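Local coordinates for chromosome-partitioning protein ParB (Caulobacter vibrioides, PDB 7BM8) that takes part in chromosome partition, binding DNA at the replication origin and spreading along it under the control of CTP, at residues A[41-46]-A[93-98]; A[47-52]-A[121-126]; A[135-140]-A[167-172]. All coordinates share one frame; numbering follows the deposited sequence.

Contact 1: A[41-46]-A[93-98]; sequences ILQRNP and RRWRAA. With CTP (cytidine-5'-triphosphate), chain C.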
loop_
_atom_site.group_PDB
_atom_site.type_symbol
_atom_site.label_atom_id
_atom_site.label_comp_id
_atom_site.label_asym_id
_atom_site.label_seq_id
_atom_site.Cartn_x
_atom_site.Cartn_y
_atom_site.Cartn_z
ATOM N N ILE A 41 1.929 -24.534 5.877
ATOM C CA ILE A 41 1.074 -25.144 4.811
ATOM C C ILE A 41 0.740 -24.088 3.749
ATOM O O ILE A 41 -0.226 -24.297 2.993
ATOM C CB ILE A 41 -0.192 -25.790 5.412
ATOM C CG1 ILE A 41 -1.259 -24.758 5.790
ATOM C CG2 ILE A 41 0.179 -26.670 6.597
ATOM C CD1 ILE A 41 -2.625 -25.353 6.033
ATOM N N LEU A 42 1.524 -23.010 3.682
ATOM C CA LEU A 42 1.377 -21.922 2.681
ATOM C C LEU A 42 2.596 -21.927 1.759
ATOM O O LEU A 42 3.713 -22.117 2.269
ATOM C CB LEU A 42 1.246 -20.577 3.403
ATOM C CG LEU A 42 -0.168 -20.002 3.469
ATOM C CD1 LEU A 42 -1.059 -20.843 4.374
ATOM C CD2 LEU A 42 -0.140 -18.556 3.937
ATOM N N GLN A 43 2.375 -21.711 0.461
ATOM C CA GLN A 43 3.445 -21.607 -0.567
ATOM C C GLN A 43 3.140 -20.429 -1.500
ATOM O O GLN A 43 1.953 -20.068 -1.645
ATOM C CB GLN A 43 3.563 -22.931 -1.324
ATOM C CG GLN A 43 4.765 -23.005 -2.254
ATOM C CD GLN A 43 6.067 -22.810 -1.519
ATOM O OE1 GLN A 43 6.795 -21.843 -1.749
ATOM N NE2 GLN A 43 6.359 -23.726 -0.610
ATOM N N ARG A 44 4.190 -19.855 -2.095
ATOM C CA ARG A 44 4.123 -18.686 -3.017
ATOM C C ARG A 44 3.681 -19.148 -4.410
ATOM O O ARG A 44 3.934 -20.316 -4.760
ATOM C CB ARG A 44 5.481 -17.979 -3.115
ATOM C CG ARG A 44 6.675 -18.921 -3.223
ATOM C CD ARG A 44 8.003 -18.228 -3.458
ATOM N NE ARG A 44 8.543 -18.469 -4.792
ATOM C CZ ARG A 44 8.425 -17.652 -5.835
ATOM N NH1 ARG A 44 7.772 -16.505 -5.732
ATOM N NH2 ARG A 44 8.967 -17.993 -6.992
ATOM N N ASN A 45 3.038 -18.258 -5.169
ATOM C CA ASN A 45 2.832 -18.418 -6.632
ATOM C C ASN A 45 4.061 -17.848 -7.333
ATOM O O ASN A 45 4.358 -16.665 -7.179
ATOM C CB ASN A 45 1.553 -17.732 -7.115
ATOM C CG ASN A 45 1.206 -18.068 -8.551
ATOM O OD1 ASN A 45 1.809 -18.953 -9.158
ATOM N ND2 ASN A 45 0.226 -17.370 -9.099
ATOM N N PRO A 46 4.826 -18.664 -8.095
ATOM C CA PRO A 46 5.977 -18.153 -8.844
ATOM C C PRO A 46 5.617 -17.017 -9.817
ATOM O O PRO A 46 6.443 -16.152 -10.034
ATOM C CB PRO A 46 6.490 -19.382 -9.610
ATOM C CG PRO A 46 5.987 -20.563 -8.805
ATOM C CD PRO A 46 4.652 -20.118 -8.248
ATOM N N ARG A 93 5.028 -11.062 1.111
ATOM C CA ARG A 93 5.924 -10.324 2.042
ATOM C C ARG A 93 5.491 -10.609 3.481
ATOM O O ARG A 93 6.370 -10.934 4.300
ATOM C CB ARG A 93 5.910 -8.819 1.755
ATOM C CG ARG A 93 6.616 -8.435 0.464
ATOM C CD ARG A 93 6.798 -6.938 0.296
ATOM N NE ARG A 93 7.695 -6.383 1.302
ATOM C CZ ARG A 93 7.348 -5.547 2.280
ATOM N NH1 ARG A 93 8.266 -5.123 3.131
ATOM N NH2 ARG A 93 6.103 -5.124 2.409
ATOM N N ARG A 94 4.188 -10.496 3.763
ATOM C CA ARG A 94 3.580 -10.799 5.088
ATOM C C ARG A 94 3.991 -12.207 5.530
ATOM O O ARG A 94 4.457 -12.356 6.674
ATOM C CB ARG A 94 2.055 -10.676 5.026
ATOM C CG ARG A 94 1.540 -9.265 5.273
ATOM C CD ARG A 94 0.076 -9.108 4.905
ATOM N NE ARG A 94 -0.123 -8.954 3.470
ATOM C CZ ARG A 94 -1.304 -8.839 2.876
ATOM N NH1 ARG A 94 -2.418 -8.865 3.588
ATOM N NH2 ARG A 94 -1.371 -8.701 1.563
ATOM N N TRP A 95 3.840 -13.188 4.641
ATOM C CA TRP A 95 4.182 -14.617 4.882
ATOM C C TRP A 95 5.676 -14.769 5.200
ATOM O O TRP A 95 6.005 -15.465 6.183
ATOM C CB TRP A 95 3.772 -15.455 3.669
ATOM C CG TRP A 95 4.195 -16.888 3.733
ATOM C CD1 TRP A 95 3.879 -17.805 4.692
ATOM C CD2 TRP A 95 4.992 -17.581 2.757
ATOM N NE1 TRP A 95 4.433 -19.018 4.386
ATOM C CE2 TRP A 95 5.119 -18.913 3.203
ATOM C CE3 TRP A 95 5.603 -17.207 1.554
ATOM C CZ2 TRP A 95 5.838 -19.868 2.487
ATOM C CZ3 TRP A 95 6.314 -18.152 0.848
ATOM C CH2 TRP A 95 6.425 -19.464 1.309
ATOM N N ARG A 96 6.540 -14.145 4.394
ATOM C CA ARG A 96 8.019 -14.219 4.539
ATOM C C ARG A 96 8.456 -13.460 5.798
ATOM O O ARG A 96 9.336 -13.973 6.523
ATOM C CB ARG A 96 8.701 -13.677 3.280
ATOM C CG ARG A 96 8.717 -14.670 2.129
ATOM C CD ARG A 96 9.367 -14.109 0.882
ATOM N NE ARG A 96 9.509 -15.120 -0.156
ATOM C CZ ARG A 96 9.921 -14.884 -1.398
ATOM N NH1 ARG A 96 10.234 -13.657 -1.783
ATOM N NH2 ARG A 96 10.012 -15.880 -2.262
ATOM N N ALA A 97 7.868 -12.286 6.041
ATOM C CA ALA A 97 8.111 -11.447 7.236
ATOM C C ALA A 97 7.712 -12.223 8.495
ATOM O O ALA A 97 8.540 -12.313 9.422
ATOM C CB ALA A 97 7.344 -10.155 7.124
ATOM N N ALA A 98 6.489 -12.763 8.518
ATOM C CA ALA A 98 5.944 -13.572 9.632
ATOM C C ALA A 98 6.851 -14.783 9.884
ATOM O O ALA A 98 7.050 -15.125 11.068
ATOM C CB ALA A 98 4.527 -13.992 9.326
HETATM N N1 CTP C . 0.688 -5.188 7.274
HETATM C C2 CTP C . 0.086 -6.069 8.180
HETATM N N3 CTP C . 0.574 -6.156 9.440
HETATM C C4 CTP C . 1.624 -5.411 9.812
HETATM C C5 CTP C . 2.255 -4.514 8.902
HETATM C C6 CTP C . 1.764 -4.439 7.655
HETATM O O2 CTP C . -0.884 -6.744 7.806
HETATM N N4 CTP C . 2.062 -5.542 11.056
HETATM C "C1'" CTP C . 0.134 -5.131 5.894
HETATM C "C2'" CTP C . 0.113 -3.739 5.267
HETATM O "O2'" CTP C . -0.972 -3.009 5.792
HETATM C "C3'" CTP C . -0.066 -4.129 3.796
HETATM C "C4'" CTP C . 0.766 -5.420 3.675
HETATM O "O4'" CTP C . 0.949 -5.893 5.037
HETATM O "O3'" CTP C . -1.433 -4.373 3.491
HETATM C "C5'" CTP C . 2.107 -5.284 2.991
HETATM O "O5'" CTP C . 1.892 -4.894 1.610
HETATM P PA CTP C . 2.904 -5.294 0.432
HETATM O O1A CTP C . 2.175 -5.229 -0.868
HETATM O O2A CTP C . 4.172 -4.523 0.577
HETATM O O3A CTP C . 3.200 -6.832 0.753
HETATM P PB CTP C . 2.168 -8.051 0.783
HETATM O O1B CTP C . 2.299 -8.747 2.092
HETATM O O2B CTP C . 0.838 -7.525 0.342
HETATM O O3B CTP C . 2.760 -9.002 -0.357
HETATM P PG CTP C . 2.485 -8.982 -1.945
HETATM O O1G CTP C . 1.549 -10.130 -2.252
HETATM O O2G CTP C . 1.857 -7.628 -2.218
HETATM O O3G CTP C . 3.842 -9.148 -2.586
#
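W95 and L42 make the apolar part of this contact. The tryptophan leaves helix 92-100 with CG anti to the backbone N (chi1 174°), which sends the indole across to strand 42-44. There L42 CB lies 4.0 Å from W95 CD1, while the benzene half of the ring runs on to the start of the R44 chain, with R44 CB 4.1 Å from W95 CZ3. A large flat group suits this span because it reaches three successive strand residues. Its polar atom is also provided for, since NE1 donates to the carbonyl of I39.

The Q43 amide stands nearly upright to the indole, its plane turned 85° from it, with Q43 OE1 3.9 Å from W95 CH2.

Charged chains form a second group. The extended R96 brings NH2 to 3.3 Å from R44 CD, and both arginines gather round E92, which makes a salt bridge with R96 and a long, weak ion pair with R44.

On another side of the helix the partner is the triphosphate. R94 NE gives CTP O1B a nearly straight bond of 2.8 Å, R94 NH2 reaches O2B, and R93 NH2 holds O2A at 2.7 Å. The backbone N of R94 also binds O1B. These two arginines belong to the GERR motif of ParB proteins, a phosphate-binding element of the CTP pocket.

Contact 2: A[47-52]-A[121-126]; sequences DQPRRT and IGIIEN. With MG (magnesium ion), chain D; CTP (cytidine-5'-triphosphate), chain C; CTP (cytidine-5'-triphosphate), chain E.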
loop_
_atom_site.group_PDB
_atom_site.type_symbol
_atom_site.label_atom_id
_atom_site.label_comp_id
_atom_site.label_asym_id
_atom_site.label_seq_id
_atom_site.Cartn_x
_atom_site.Cartn_y
_atom_site.Cartn_z
ATOM N N ASP A 47 4.386 -17.027 -10.342
ATOM C CA ASP A 47 3.876 -16.055 -11.348
ATOM C C ASP A 47 3.161 -14.899 -10.640
ATOM O O ASP A 47 2.174 -14.385 -11.204
ATOM C CB ASP A 47 2.948 -16.749 -12.347
ATOM C CG ASP A 47 3.491 -18.080 -12.831
ATOM O OD1 ASP A 47 4.513 -18.067 -13.546
ATOM O OD2 ASP A 47 2.907 -19.117 -12.456
ATOM N N GLN A 48 3.652 -14.499 -9.462
ATOM C CA GLN A 48 3.116 -13.365 -8.659
ATOM C C GLN A 48 3.669 -12.064 -9.239
ATOM O O GLN A 48 4.868 -11.962 -9.490
ATOM C CB GLN A 48 3.481 -13.572 -7.187
ATOM C CG GLN A 48 2.682 -12.720 -6.210
ATOM C CD GLN A 48 3.490 -11.591 -5.616
ATOM O OE1 GLN A 48 4.640 -11.768 -5.218
ATOM N NE2 GLN A 48 2.880 -10.421 -5.528
ATOM N N PRO A 49 2.823 -11.037 -9.491
ATOM C CA PRO A 49 3.270 -9.784 -10.109
ATOM C C PRO A 49 4.580 -9.172 -9.581
ATOM O O PRO A 49 5.259 -8.514 -10.358
ATOM C CB PRO A 49 2.114 -8.826 -9.784
ATOM C CG PRO A 49 0.889 -9.715 -9.767
ATOM C CD PRO A 49 1.375 -11.041 -9.219
ATOM N N ARG A 50 4.883 -9.370 -8.291
ATOM C CA ARG A 50 6.090 -8.833 -7.602
ATOM C C ARG A 50 7.222 -9.861 -7.694
ATOM O O ARG A 50 7.034 -10.991 -7.202
ATOM C CB ARG A 50 5.776 -8.512 -6.136
ATOM C CG ARG A 50 6.844 -7.683 -5.436
ATOM C CD ARG A 50 6.720 -7.712 -3.922
ATOM N NE ARG A 50 5.467 -7.153 -3.422
ATOM C CZ ARG A 50 5.192 -5.855 -3.303
ATOM N NH1 ARG A 50 4.019 -5.474 -2.823
ATOM N NH2 ARG A 50 6.077 -4.937 -3.659
ATOM N N ARG A 51 8.353 -9.473 -8.293
ATOM C CA ARG A 51 9.533 -10.348 -8.524
ATOM C C ARG A 51 10.582 -10.112 -7.427
ATOM O O ARG A 51 11.087 -11.111 -6.876
ATOM C CB ARG A 51 10.137 -10.082 -9.908
ATOM C CG ARG A 51 9.128 -9.974 -11.045
ATOM C CD ARG A 51 8.099 -11.091 -11.097
ATOM N NE ARG A 51 8.671 -12.432 -11.043
ATOM C CZ ARG A 51 7.964 -13.560 -10.984
ATOM N NH1 ARG A 51 8.585 -14.728 -10.934
ATOM N NH2 ARG A 51 6.642 -13.527 -10.972
ATOM N N THR A 52 10.881 -8.842 -7.121
ATOM C CA THR A 52 12.019 -8.401 -6.264
ATOM C C THR A 52 11.527 -8.066 -4.847
ATOM O O THR A 52 10.417 -7.513 -4.723
ATOM C CB THR A 52 12.742 -7.217 -6.917
ATOM O OG1 THR A 52 11.836 -6.115 -6.980
ATOM C CG2 THR A 52 13.242 -7.532 -8.310
ATOM N N ILE A 121 -6.178 -9.934 -9.128
ATOM C CA ILE A 121 -6.204 -9.600 -7.672
ATOM C C ILE A 121 -4.798 -9.176 -7.231
ATOM O O ILE A 121 -4.674 -8.125 -6.576
ATOM C CB ILE A 121 -6.732 -10.786 -6.842
ATOM C CG1 ILE A 121 -8.204 -11.083 -7.143
ATOM C CG2 ILE A 121 -6.503 -10.542 -5.357
ATOM C CD1 ILE A 121 -8.653 -12.464 -6.721
ATOM N N GLY A 122 -3.787 -9.977 -7.574
ATOM C CA GLY A 122 -2.366 -9.681 -7.313
ATOM C C GLY A 122 -2.005 -8.250 -7.673
ATOM O O GLY A 122 -1.314 -7.596 -6.872
ATOM N N ILE A 123 -2.463 -7.773 -8.834
ATOM C CA ILE A 123 -2.191 -6.394 -9.335
ATOM C C ILE A 123 -3.023 -5.403 -8.515
ATOM O O ILE A 123 -2.457 -4.397 -8.048
ATOM C CB ILE A 123 -2.501 -6.277 -10.841
ATOM C CG1 ILE A 123 -1.625 -7.208 -11.685
ATOM C CG2 ILE A 123 -2.383 -4.830 -11.300
ATOM C CD1 ILE A 123 -2.250 -7.603 -13.004
ATOM N N ILE A 124 -4.321 -5.685 -8.358
ATOM C CA ILE A 124 -5.321 -4.755 -7.752
ATOM C C ILE A 124 -4.875 -4.380 -6.332
ATOM O O ILE A 124 -4.702 -3.169 -6.086
ATOM C CB ILE A 124 -6.734 -5.369 -7.794
ATOM C CG1 ILE A 124 -7.264 -5.429 -9.231
ATOM C CG2 ILE A 124 -7.682 -4.611 -6.879
ATOM C CD1 ILE A 124 -8.429 -6.375 -9.432
ATOM N N GLU A 125 -4.670 -5.369 -5.450
ATOM C CA GLU A 125 -4.320 -5.152 -4.016
ATOM C C GLU A 125 -3.126 -4.191 -3.907
ATOM O O GLU A 125 -3.109 -3.386 -2.954
ATOM C CB GLU A 125 -4.049 -6.474 -3.285
ATOM C CG GLU A 125 -2.818 -7.236 -3.772
ATOM C CD GLU A 125 -1.608 -7.309 -2.845
ATOM O OE1 GLU A 125 -1.532 -6.526 -1.869
ATOM O OE2 GLU A 125 -0.731 -8.165 -3.105
ATOM N N ASN A 126 -2.180 -4.250 -4.848
ATOM C CA ASN A 126 -0.920 -3.464 -4.798
ATOM C C ASN A 126 -1.082 -2.151 -5.576
ATOM O O ASN A 126 -0.377 -1.191 -5.225
ATOM C CB ASN A 126 0.281 -4.288 -5.281
ATOM C CG ASN A 126 0.723 -5.351 -4.293
ATOM O OD1 ASN A 126 0.619 -5.183 -3.077
ATOM N ND2 ASN A 126 1.229 -6.457 -4.808
HETATM MG MG MG D . 0.474 -6.337 -1.339
HETATM N N1 CTP C . 0.688 -5.188 7.274
HETATM C C2 CTP C . 0.086 -6.069 8.180
HETATM N N3 CTP C . 0.574 -6.156 9.440
HETATM C C4 CTP C . 1.624 -5.411 9.812
HETATM C C5 CTP C . 2.255 -4.514 8.902
HETATM C C6 CTP C . 1.764 -4.439 7.655
HETATM O O2 CTP C . -0.884 -6.744 7.806
HETATM N N4 CTP C . 2.062 -5.542 11.056
HETATM C "C1'" CTP C . 0.134 -5.131 5.894
HETATM C "C2'" CTP C . 0.113 -3.739 5.267
HETATM O "O2'" CTP C . -0.972 -3.009 5.792
HETATM C "C3'" CTP C . -0.066 -4.129 3.796
HETATM C "C4'" CTP C . 0.766 -5.420 3.675
HETATM O "O4'" CTP C . 0.949 -5.893 5.037
HETATM O "O3'" CTP C . -1.433 -4.373 3.491
HETATM C "C5'" CTP C . 2.107 -5.284 2.991
HETATM O "O5'" CTP C . 1.892 -4.894 1.610
HETATM P PA CTP C . 2.904 -5.294 0.432
HETATM O O1A CTP C . 2.175 -5.229 -0.868
HETATM O O2A CTP C . 4.172 -4.523 0.577
HETATM O O3A CTP C . 3.200 -6.832 0.753
HETATM P PB CTP C . 2.168 -8.051 0.783
HETATM O O1B CTP C . 2.299 -8.747 2.092
HETATM O O2B CTP C . 0.838 -7.525 0.342
HETATM O O3B CTP C . 2.760 -9.002 -0.357
HETATM P PG CTP C . 2.485 -8.982 -1.945
HETATM O O1G CTP C . 1.549 -10.130 -2.252
HETATM O O2G CTP C . 1.857 -7.628 -2.218
HETATM O O3G CTP C . 3.842 -9.148 -2.586
HETATM N N1 CTP E . -8.293 -2.957 -2.034
HETATM C C2 CTP E . -9.299 -3.906 -1.820
HETATM N N3 CTP E . -10.145 -4.212 -2.834
HETATM C C4 CTP E . -10.023 -3.604 -4.023
HETATM C C5 CTP E . -9.009 -2.629 -4.257
HETATM C C6 CTP E . -8.181 -2.331 -3.243
HETATM O O2 CTP E . -9.387 -4.446 -0.708
HETATM N N4 CTP E . -10.878 -3.941 -4.978
HETATM C "C1'" CTP E . -7.399 -2.623 -0.893
HETATM C "C2'" CTP E . -5.912 -2.549 -1.238
HETATM O "O2'" CTP E . -5.377 -3.852 -1.296
HETATM C "C3'" CTP E . -5.402 -1.749 -0.032
HETATM C "C4'" CTP E . -6.583 -0.820 0.314
HETATM O "O4'" CTP E . -7.716 -1.333 -0.432
HETATM O "O3'" CTP E . -5.097 -2.622 1.049
HETATM C "C5'" CTP E . -6.395 0.646 0.007
HETATM O "O5'" CTP E . -5.401 1.193 0.909
HETATM P PA CTP E . -5.415 2.744 1.316
HETATM O O1A CTP E . -4.486 2.938 2.468
HETATM O O2A CTP E . -5.241 3.586 0.099
HETATM O O3A CTP E . -6.913 2.940 1.839
HETATM P PB CTP E . -7.642 2.199 3.050
HETATM O O1B CTP E . -8.897 1.575 2.549
HETATM O O2B CTP E . -6.613 1.359 3.746
HETATM O O3B CTP E . -8.013 3.437 3.989
HETATM P PG CTP E . -7.115 4.104 5.150
HETATM O O1G CTP E . -7.605 3.535 6.463
HETATM O O2G CTP E . -7.342 5.595 5.035
HETATM O O3G CTP E . -5.692 3.689 4.833
#
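G122 meets the ring of P49 with bare backbone: P49 CG lies 3.9 Å from G122 C. Glycine suits this point because its side facing the loop carries no side chain, and the rigid proline ring can settle directly on the helix. Next comes I123, whose CG1 branch adds an apolar contact with P49 CG at 4.0 Å.

I124 faces a different neighbour, placing CG2 3.5 Å from C5 of the cytosine of the second nucleotide (chain E). E125 serves both nucleotides. Its backbone O accepts a hydrogen bond from O2' of that same CTP, while its carboxylate turns to the chain C CTP, with E125 OE1 2.1 Å from magnesium. CG sits between the backbone N and the carbonyl carbon (chi1 66°), and a bend at chi2 then carries the acid to the metal.

N126 adds its side-chain amide to the magnesium shell, which O1A, O2B and O2G of the chain C CTP also enter. From the loop, R50 reaches the same phosphates: R50 NE bonds O3G of the chain C CTP at 2.7 Å, and R50 NH1 bonds its O2G at 3.1 Å with an angle of 173°. The metal lies in the guanidinium plane, at its edge. An arginine suits this place, probably by offsetting part of the phosphate charge alongside the magnesium.

Loop 47-52 links strand 42-44 to helix 55-68, and helix 115-127 carries the metal ligands. Helix 92-100 packs on R50 and E125 through R93 and R94, and S140 of the second subunit covers P49 and I123.

Contact 3: A[135-140]-A[167-172]; sequences LEEALS and ANTMRL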
loop_
_atom_site.group_PDB
_atom_site.type_symbol
_atom_site.label_atom_id
_atom_site.label_comp_id
_atom_site.label_asym_id
_atom_site.label_seq_id
_atom_site.Cartn_x
_atom_site.Cartn_y
_atom_site.Cartn_z
ATOM N N LEU A 135 4.013 14.291 5.602
ATOM C CA LEU A 135 3.627 15.271 6.655
ATOM C C LEU A 135 2.500 14.682 7.512
ATOM O O LEU A 135 2.577 14.826 8.743
ATOM C CB LEU A 135 3.218 16.594 5.999
ATOM C CG LEU A 135 4.353 17.350 5.306
ATOM C CD1 LEU A 135 3.842 18.569 4.546
ATOM C CD2 LEU A 135 5.423 17.758 6.309
ATOM N N GLU A 136 1.500 14.046 6.894
ATOM C CA GLU A 136 0.428 13.304 7.615
ATOM C C GLU A 136 1.086 12.251 8.511
ATOM O O GLU A 136 0.572 12.020 9.618
ATOM C CB GLU A 136 -0.556 12.644 6.644
ATOM C CG GLU A 136 -1.483 13.620 5.939
ATOM C CD GLU A 136 -2.481 12.983 4.984
ATOM O OE1 GLU A 136 -2.136 11.963 4.350
ATOM O OE2 GLU A 136 -3.609 13.508 4.877
ATOM N N GLU A 137 2.184 11.648 8.041
ATOM C CA GLU A 137 2.990 10.643 8.787
ATOM C C GLU A 137 3.651 11.328 9.990
ATOM O O GLU A 137 3.502 10.817 11.115
ATOM C CB GLU A 137 4.030 10.005 7.863
ATOM C CG GLU A 137 4.728 8.789 8.453
ATOM C CD GLU A 137 5.791 8.173 7.556
ATOM O OE1 GLU A 137 5.891 8.583 6.381
ATOM O OE2 GLU A 137 6.522 7.283 8.033
ATOM N N ALA A 138 4.345 12.444 9.749
ATOM C CA ALA A 138 5.068 13.241 10.769
ATOM C C ALA A 138 4.102 13.673 11.881
ATOM O O ALA A 138 4.433 13.465 13.065
ATOM C CB ALA A 138 5.732 14.429 10.118
ATOM N N LEU A 139 2.954 14.251 11.513
ATOM C CA LEU A 139 1.903 14.706 12.464
ATOM C C LEU A 139 1.458 13.526 13.338
ATOM O O LEU A 139 1.287 13.732 14.557
ATOM C CB LEU A 139 0.715 15.294 11.692
ATOM C CG LEU A 139 0.949 16.662 11.050
ATOM C CD1 LEU A 139 -0.274 17.107 10.264
ATOM C CD2 LEU A 139 1.314 17.706 12.095
ATOM N N SER A 140 1.281 12.341 12.742
ATOM C CA SER A 140 0.877 11.097 13.452
ATOM C C SER A 140 1.884 10.791 14.566
ATOM O O SER A 140 1.440 10.390 15.663
ATOM C CB SER A 140 0.736 9.933 12.504
ATOM O OG SER A 140 -0.280 10.178 11.544
ATOM N N ALA A 167 12.766 10.233 13.537
ATOM C CA ALA A 167 13.391 11.547 13.819
ATOM C C ALA A 167 13.360 12.420 12.561
ATOM O O ALA A 167 12.865 13.561 12.646
ATOM C CB ALA A 167 14.805 11.352 14.305
ATOM N N ASN A 168 13.855 11.887 11.441
ATOM C CA ASN A 168 13.936 12.594 10.134
ATOM C C ASN A 168 12.529 13.008 9.689
ATOM O O ASN A 168 12.374 14.155 9.238
ATOM C CB ASN A 168 14.628 11.735 9.074
ATOM C CG ASN A 168 16.099 11.527 9.366
ATOM O OD1 ASN A 168 16.844 12.487 9.561
ATOM N ND2 ASN A 168 16.526 10.276 9.403
ATOM N N THR A 169 11.548 12.109 9.827
ATOM C CA THR A 169 10.137 12.327 9.407
ATOM C C THR A 169 9.542 13.508 10.185
ATOM O O THR A 169 8.831 14.319 9.561
ATOM C CB THR A 169 9.291 11.058 9.583
ATOM O OG1 THR A 169 9.913 10.003 8.851
ATOM C CG2 THR A 169 7.866 11.228 9.102
ATOM N N MET A 170 9.828 13.603 11.488
ATOM C CA MET A 170 9.247 14.628 12.399
ATOM C C MET A 170 9.908 15.990 12.146
ATOM O O MET A 170 9.182 17.008 12.186
ATOM C CB MET A 170 9.430 14.228 13.866
ATOM C CG MET A 170 8.669 12.968 14.238
ATOM S SD MET A 170 8.495 12.737 16.025
ATOM C CE MET A 170 7.276 13.998 16.390
ATOM N N ARG A 171 11.219 16.004 11.875
ATOM C CA ARG A 171 12.020 17.233 11.608
ATOM C C ARG A 171 11.365 18.063 10.496
ATOM O O ARG A 171 11.544 19.294 10.508
ATOM C CB ARG A 171 13.468 16.877 11.243
ATOM C CG ARG A 171 14.351 16.573 12.445
ATOM C CD ARG A 171 15.656 15.906 12.049
ATOM N NE ARG A 171 16.519 16.790 11.280
ATOM C CZ ARG A 171 17.352 17.696 11.791
ATOM N NH1 ARG A 171 17.453 17.864 13.101
ATOM N NH2 ARG A 171 18.091 18.438 10.983
ATOM N N LEU A 172 10.627 17.415 9.587
ATOM C CA LEU A 172 9.935 18.060 8.438
ATOM C C LEU A 172 8.868 19.044 8.929
ATOM O O LEU A 172 8.559 19.980 8.170
ATOM C CB LEU A 172 9.302 16.979 7.555
ATOM C CG LEU A 172 10.278 16.019 6.881
ATOM C CD1 LEU A 172 9.529 14.886 6.195
ATOM C CD2 LEU A 172 11.164 16.758 5.891
#
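The methyl group of A138 lies against the backbone of T169, with A138 CB 3.2 Å from T169 O, and the threonine returns the approach by laying CG2 3.8 Å from A138 CA. The small alanine lets the two helices come close: its CA is 4.7 Å from the CA of M170, and the short axes pass 8.4 Å apart at an angle of 106°. T169 is suited to its place by its two unlike branches. With chi1 at -56°, CG2 stands anti to the backbone N and faces helix 134-148, while OG1 is turned back to bond the carbonyl of H165 in its own helix.

E137 crosses T169 at about a right angle. Its aliphatic stem and carboxylate carbon pass the threonine methyl, E137 CD lying 4.0 Å from T169 CG2, and the extended chain carries OE2 on to a hydrogen bond with H165 NE2.

Both segments belong to the DNA-binding HTH domain. Helices 152-159 and 163-171 are consistent with its helix-turn-helix pair, the second in the position of the recognition helix, and helix 134-148 packs across that second helix.

At the N-terminal end of 135-140, L135 meets L172, also at about a right angle, CD2 of the first 4.1 Å from CB of the second. L172 also packs on A193 and A197 of helix 190-198. M170 sets its backbone near A138, and its side chain packs on Y141 and M145. On another side of helix 134-148, E136 accepts hydrogen bonds from the backbone N atoms of R51 and T52 of the second subunit.

Contacts 1 and 2 share the N-terminal domain and the chain C CTP, and they adjoin: P46 O lies 2.7 Å from R51 NH1, a probable hydrogen bond. Contact 1 is partly buried, its apolar ring giving way to partly exposed charged chains; contact 2 is buried, yet dominated by phosphate and metal. Contact 3, also buried, lies about 30 Å from contact 2 between centres, in the HTH domain, and is mainly small and aliphatic groups between two helices. Helices 115-127 and 134-148, which carry contacts 2 and 3, follow each other in the chain. Helix 134-148 of one subunit meets loop 47-52 of the other, so contacts 2 and 3 are joined across the dimer.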